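Local coordinates for amino acid ABC transporter, periplasmic amino acid-binding protein (Brucella ovis, PDB 4Z9N) that binds glutathione and, as a periplasmic binding protein, probably delivers it or a related substrate to an ABC transporter of the amino acid uptake family, at residues D[110-115]-D[141-146]; D[125-130]-D[148-153]. All blocks are in the same frame, centred on the assembly; numbering follows the deposited sequence.

In the fold
Strand 101-117 runs through residues 110-115, and the chain then enters the loop that holds 125-130, passes along strand 134-138 and reaches helix 142-153. Contact 1 closes the path from the strand to the first turn of this helix, at the glutathione pocket. Contact 2 closes a second path, from the loop to the last turns of the same helix. Because the segments alternate along the chain, the two closures cross rather than nest. Their centres lie about 12 Å apart, and Phe114 links them, its ring packing against Ala127, Leu130, Tyr150 and Phe151. Together they tie strand, loop and helix into one lobe.

Contact 1. Residues D[110-115]-D[141-146]; sequences DGQGFM and TTTELN. With GSH (glutathione), chain U.
The side-chain amides of Gln112 and Asn146 meet at their edges, their planes turned 44° apart. Asn146 ND2 donates to Gln112 OE1 at 3.0 Å, approaching nearly along the C=O axis at 168°, with the oxygen lying in the plane of the asparagine amide. The methyl of Thr143 covers one face of the Gln112 amide, CG2 lying 3.5 Å from Gln112 CD. The other end of the glutamine amide turns to the helix backbone: Gln112 NE2 donates to Thr143 O at 3.1 Å, bent well off the carbonyl axis and tilted from the carbonyl plane. Gln112 can span this gap because its chain is extended, CG lying anti to the backbone N (chi1 177°). NE2 has a further partner in Thr182 OG1, which helps to fix the rotation of the buried amide, while Asn146 OD1 is bonded to Arg328 of the second subunit.

The helix that receives Gln112 begins at the ligand pocket, as in periplasmic binding proteins whose substrate carboxylates meet a helix N terminus. Thr142 N donates to O11 of glutathione at 2.9 Å, where the helix dipole probably favours the negative charge. Just before it, Thr141 is the N-cap, its OG1 accepting from Glu144 N at 3.2 Å. Thr142 OG1 is hydrogen-bonded to Glu211 OE1. A water lies 2.7 Å from Thr143 OG1; it may also donate to Gln112 OE1, but that longer bond competes with other acceptors for its protons. Thr143 OG1 itself stands 3.8 Å from CB1 of glutathione.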
loop_
_atom_site.group_PDB
_atom_site.type_symbol
_atom_site.label_atom_id
_atom_site.label_comp_id
_atom_site.label_asym_id
_atom_site.label_seq_id
_atom_site.Cartn_x
_atom_site.Cartn_y
_atom_site.Cartn_z
ATOM N N ASP D 110 4.600 5.654 10.344
ATOM C CA ASP D 110 4.876 6.233 11.659
ATOM C C ASP D 110 3.553 6.497 12.399
ATOM O O ASP D 110 2.472 6.149 11.914
ATOM C CB ASP D 110 5.674 7.531 11.511
ATOM C CG ASP D 110 6.623 7.774 12.669
ATOM O OD1 ASP D 110 6.523 7.051 13.682
ATOM O OD2 ASP D 110 7.477 8.685 12.548
ATOM N N GLY D 111 3.652 7.071 13.589
ATOM C CA GLY D 111 2.486 7.452 14.369
ATOM C C GLY D 111 2.888 8.615 15.255
ATOM O O GLY D 111 4.079 8.782 15.543
ATOM N N GLN D 112 1.921 9.419 15.686
ATOM C CA GLN D 112 2.225 10.598 16.512
ATOM C C GLN D 112 2.478 10.240 17.970
ATOM O O GLN D 112 1.764 9.411 18.546
ATOM C CB GLN D 112 1.076 11.602 16.423
ATOM C CG GLN D 112 1.229 12.846 17.280
ATOM C CD GLN D 112 0.185 13.886 16.930
ATOM O OE1 GLN D 112 -0.501 13.770 15.911
ATOM N NE2 GLN D 112 0.051 14.916 17.772
ATOM N N GLY D 113 3.489 10.874 18.569
ATOM C CA GLY D 113 3.803 10.660 19.967
ATOM C C GLY D 113 4.139 11.953 20.686
ATOM O O GLY D 113 4.024 13.050 20.112
ATOM N N PHE D 114 4.523 11.818 21.950
ATOM C CA PHE D 114 4.855 12.943 22.827
ATOM C C PHE D 114 6.211 12.743 23.487
ATOM O O PHE D 114 6.551 11.633 23.882
ATOM C CB PHE D 114 3.794 13.115 23.917
ATOM C CG PHE D 114 2.445 13.458 23.390
ATOM C CD1 PHE D 114 1.558 12.452 23.014
ATOM C CD2 PHE D 114 2.073 14.784 23.235
ATOM C CE1 PHE D 114 0.315 12.767 22.516
ATOM C CE2 PHE D 114 0.826 15.115 22.732
ATOM C CZ PHE D 114 -0.055 14.100 22.372
ATOM N N MET D 115 6.974 13.821 23.618
ATOM C CA MET D 115 8.283 13.761 24.274
ATOM C C MET D 115 8.350 14.767 25.419
ATOM O O MET D 115 7.846 15.888 25.288
ATOM C CB MET D 115 9.392 14.025 23.258
ATOM C CG MET D 115 10.811 13.871 23.807
ATOM S SD MET D 115 12.028 13.835 22.466
ATOM C CE MET D 115 11.911 15.516 21.850
ATOM N N THR D 141 0.165 20.920 10.105
ATOM C CA THR D 141 0.448 19.488 10.238
ATOM C C THR D 141 -0.773 18.666 10.641
ATOM O O THR D 141 -1.721 19.180 11.242
ATOM C CB THR D 141 1.547 19.216 11.296
ATOM O OG1 THR D 141 1.095 19.673 12.583
ATOM C CG2 THR D 141 2.841 19.919 10.925
ATOM N N THR D 142 -0.741 17.374 10.335
ATOM C CA THR D 142 -1.707 16.440 10.911
ATOM C C THR D 142 -1.598 16.469 12.441
ATOM O O THR D 142 -2.585 16.353 13.167
ATOM C CB THR D 142 -1.458 15.012 10.427
ATOM O OG1 THR D 142 -0.074 14.704 10.625
ATOM C CG2 THR D 142 -1.799 14.849 8.949
ATOM N N THR D 143 -0.360 16.613 12.906
ATOM C CA THR D 143 0.002 16.607 14.317
ATOM C C THR D 143 -0.880 17.514 15.156
ATOM O O THR D 143 -1.392 17.111 16.202
ATOM C CB THR D 143 1.463 17.051 14.473
ATOM O OG1 THR D 143 2.239 16.391 13.466
ATOM C CG2 THR D 143 2.021 16.672 15.842
ATOM N N GLU D 144 -1.060 18.744 14.687
ATOM C CA GLU D 144 -1.821 19.734 15.438
ATOM C C GLU D 144 -3.284 19.294 15.600
ATOM O O GLU D 144 -3.872 19.449 16.669
ATOM C CB GLU D 144 -1.741 21.099 14.739
ATOM C CG GLU D 144 -2.539 22.181 15.438
ATOM C CD GLU D 144 -2.612 23.483 14.645
ATOM O OE1 GLU D 144 -2.507 23.449 13.399
ATOM O OE2 GLU D 144 -2.803 24.541 15.277
ATOM N N LEU D 145 -3.862 18.731 14.537
ATOM C CA LEU D 145 -5.259 18.296 14.590
ATOM C C LEU D 145 -5.425 17.066 15.480
ATOM O O LEU D 145 -6.384 16.975 16.251
ATOM C CB LEU D 145 -5.785 17.993 13.178
ATOM C CG LEU D 145 -5.602 19.129 12.156
ATOM C CD1 LEU D 145 -6.113 18.738 10.769
ATOM C CD2 LEU D 145 -6.294 20.402 12.649
ATOM N N ASN D 146 -4.509 16.106 15.355
ATOM C CA ASN D 146 -4.613 14.878 16.150
ATOM C C ASN D 146 -4.488 15.175 17.642
ATOM O O ASN D 146 -5.141 14.513 18.452
ATOM C CB ASN D 146 -3.541 13.860 15.785
ATOM C CG ASN D 146 -3.650 13.361 14.359
ATOM O OD1 ASN D 146 -4.734 13.266 13.796
ATOM N ND2 ASN D 146 -2.505 13.038 13.766
HETATM N N1 GSH U . 3.789 13.922 9.202
HETATM C CA1 GSH U . 3.146 15.141 9.695
HETATM C C1 GSH U . 2.413 15.806 8.532
HETATM O O11 GSH U . 1.667 16.797 8.764
HETATM O O12 GSH U . 2.554 15.383 7.350
HETATM C CB1 GSH U . 4.166 16.146 10.256
HETATM C CG1 GSH U . 5.160 16.523 9.140
HETATM C CD1 GSH U . 6.006 17.700 9.613
HETATM O OE1 GSH U . 6.065 18.719 8.997
HETATM N N2 GSH U . 6.754 17.544 10.838
HETATM C CA2 GSH U . 7.538 18.675 11.298
HETATM C C2 GSH U . 8.649 19.052 10.308
HETATM O O2 GSH U . 9.059 18.322 9.464
HETATM C CB2 GSH U . 8.046 18.430 12.723
HETATM S SG2 GSH U . 9.326 17.146 12.788
HETATM N N3 GSH U . 9.169 20.400 10.407
HETATM C CA3 GSH U . 10.206 20.835 9.511
HETATM C C3 GSH U . 9.768 22.151 8.869
HETATM O O31 GSH U . 10.622 22.828 8.239
HETATM O O32 GSH U . 8.565 22.548 8.954
HETATM O O HOH W 1 2.004 13.688 13.785
#

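Contact 2. Residues D[125-130]-D[148-153]; sequences NSALQL and ADYFRA
Where the loop between strands 101-117 and 134-138 forms a short 3-10 turn, its apolar residues rest on the last turns of helix 142-153, in a lobe of the family 3 solute-binding fold. Tyr150 and Phe151 reach the loop from neighbouring positions on the helix. The side chains of Leu128 and Tyr150 cross at about a right angle, with Leu128 CD2 3.3 Å from Tyr150 OH and 3.9 Å from Tyr150 CZ. Ala127 adds its methyl, CB lying 4.1 Å from Tyr150 CE2, and both methyls come at the tyrosine ring obliquely. The ring extends this far from the helix because CG of Tyr150 stands anti to its own nitrogen (chi1 -177°). Tyr150 also touches Ile208.

Phe151 turns its edge to Leu130, two residues past the 3-10 segment. Leu130 O lies near the plane of the phenylalanine ring, 3.7 Å from CE2, and Leu130 CB is 4.2 Å from CZ.

Within 125-130, Ser126 OG accepts from Leu128 N at 3.0 Å, an ST turn, and Glu206 bonds both Ser126 OG and Ala127 N. Further round the helix, Asp149 forms a salt bridge with Arg152 and others with Arg261 and Arg328 of the second subunit. Across the interface the contacts are van der Waals, with methyls against the tyrosine ring and hydroxyl and a backbone carbonyl oxygen at the phenylalanine edge, whereas the hydrogen bonds and salt bridges serve the loop, with Glu206, and the helix face toward the second subunit.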
loop_
_atom_site.group_PDB
_atom_site.type_symbol
_atom_site.label_atom_id
_atom_site.label_comp_id
_atom_site.label_asym_id
_atom_site.label_seq_id
_atom_site.Cartn_x
_atom_site.Cartn_y
_atom_site.Cartn_z
ATOM N N ASN D 125 5.014 9.205 33.020
ATOM C CA ASN D 125 5.352 8.053 32.193
ATOM C C ASN D 125 4.251 7.733 31.190
ATOM O O ASN D 125 4.266 6.682 30.563
ATOM C CB ASN D 125 5.643 6.818 33.064
ATOM C CG ASN D 125 4.426 6.335 33.842
ATOM O OD1 ASN D 125 3.410 7.020 33.929
ATOM N ND2 ASN D 125 4.541 5.153 34.435
ATOM N N SER D 126 3.295 8.639 31.037
ATOM C CA SER D 126 2.212 8.411 30.092
ATOM C C SER D 126 1.689 9.731 29.543
ATOM O O SER D 126 1.621 10.726 30.267
ATOM C CB SER D 126 1.074 7.635 30.756
ATOM O OG SER D 126 -0.082 7.648 29.939
ATOM N N ALA D 127 1.303 9.740 28.273
ATOM C CA ALA D 127 0.736 10.950 27.692
ATOM C C ALA D 127 -0.566 11.313 28.390
ATOM O O ALA D 127 -1.021 12.445 28.298
ATOM C CB ALA D 127 0.502 10.784 26.196
ATOM N N LEU D 128 -1.174 10.353 29.083
ATOM C CA LEU D 128 -2.434 10.619 29.773
ATOM C C LEU D 128 -2.209 11.428 31.052
ATOM O O LEU D 128 -3.160 11.812 31.734
ATOM C CB LEU D 128 -3.169 9.312 30.080
ATOM C CG LEU D 128 -3.799 8.627 28.858
ATOM C CD1 LEU D 128 -4.458 7.291 29.224
ATOM C CD2 LEU D 128 -4.799 9.554 28.166
ATOM N N GLN D 129 -0.951 11.701 31.378
ATOM C CA GLN D 129 -0.664 12.519 32.548
ATOM C C GLN D 129 -0.318 13.951 32.143
ATOM O O GLN D 129 0.206 14.734 32.945
ATOM C CB GLN D 129 0.464 11.902 33.364
ATOM C CG GLN D 129 0.269 10.427 33.674
ATOM C CD GLN D 129 1.510 9.812 34.266
ATOM O OE1 GLN D 129 2.604 9.983 33.739
ATOM N NE2 GLN D 129 1.352 9.089 35.371
ATOM N N LEU D 130 -0.648 14.302 30.906
ATOM C CA LEU D 130 -0.252 15.594 30.355
ATOM C C LEU D 130 -1.347 16.655 30.381
ATOM O O LEU D 130 -1.214 17.679 29.718
ATOM C CB LEU D 130 0.244 15.423 28.915
ATOM C CG LEU D 130 1.577 14.674 28.790
ATOM C CD1 LEU D 130 1.961 14.555 27.321
ATOM C CD2 LEU D 130 2.678 15.352 29.600
ATOM N N ALA D 148 -5.367 17.885 19.313
ATOM C CA ALA D 148 -6.643 18.407 19.773
ATOM C C ALA D 148 -7.617 17.244 19.997
ATOM O O ALA D 148 -8.290 17.174 21.034
ATOM C CB ALA D 148 -7.204 19.415 18.777
ATOM N N ASP D 149 -7.689 16.328 19.025
ATOM C CA ASP D 149 -8.601 15.182 19.121
ATOM C C ASP D 149 -8.335 14.374 20.385
ATOM O O ASP D 149 -9.260 13.964 21.103
ATOM C CB ASP D 149 -8.451 14.241 17.921
ATOM C CG ASP D 149 -9.008 14.804 16.629
ATOM O OD1 ASP D 149 -9.782 15.785 16.660
ATOM O OD2 ASP D 149 -8.667 14.228 15.569
ATOM N N TYR D 150 -7.056 14.106 20.625
ATOM C CA TYR D 150 -6.646 13.229 21.719
ATOM C C TYR D 150 -6.967 13.841 23.085
ATOM O O TYR D 150 -7.419 13.153 24.000
ATOM C CB TYR D 150 -5.147 12.933 21.601
ATOM C CG TYR D 150 -4.582 11.982 22.633
ATOM C CD1 TYR D 150 -4.895 10.630 22.608
ATOM C CD2 TYR D 150 -3.700 12.437 23.610
ATOM C CE1 TYR D 150 -4.364 9.749 23.546
ATOM C CE2 TYR D 150 -3.153 11.564 24.547
ATOM C CZ TYR D 150 -3.490 10.223 24.508
ATOM O OH TYR D 150 -2.953 9.357 25.436
ATOM N N PHE D 151 -6.757 15.147 23.213
ATOM C CA PHE D 151 -7.004 15.805 24.485
ATOM C C PHE D 151 -8.495 15.947 24.739
ATOM O O PHE D 151 -8.932 15.806 25.876
ATOM C CB PHE D 151 -6.301 17.169 24.528
ATOM C CG PHE D 151 -4.888 17.082 25.001
ATOM C CD1 PHE D 151 -3.936 16.390 24.259
ATOM C CD2 PHE D 151 -4.515 17.653 26.206
ATOM C CE1 PHE D 151 -2.633 16.287 24.711
ATOM C CE2 PHE D 151 -3.225 17.548 26.667
ATOM C CZ PHE D 151 -2.278 16.864 25.926
ATOM N N ARG D 152 -9.271 16.198 23.679
ATOM C CA ARG D 152 -10.727 16.267 23.800
ATOM C C ARG D 152 -11.278 14.918 24.252
ATOM O O ARG D 152 -12.066 14.827 25.200
ATOM C CB ARG D 152 -11.384 16.663 22.473
ATOM C CG ARG D 152 -12.904 16.588 22.524
ATOM C CD ARG D 152 -13.569 17.050 21.212
ATOM N NE ARG D 152 -12.736 16.659 20.076
ATOM C CZ ARG D 152 -12.188 17.504 19.202
ATOM N NH1 ARG D 152 -12.460 18.795 19.258
ATOM N NH2 ARG D 152 -11.409 17.052 18.225
ATOM N N ALA D 153 -10.849 13.866 23.565
ATOM C CA ALA D 153 -11.382 12.529 23.796
ATOM C C ALA D 153 -11.091 12.071 25.211
ATOM O O ALA D 153 -11.908 11.397 25.848
ATOM C CB ALA D 153 -10.795 11.544 22.782
#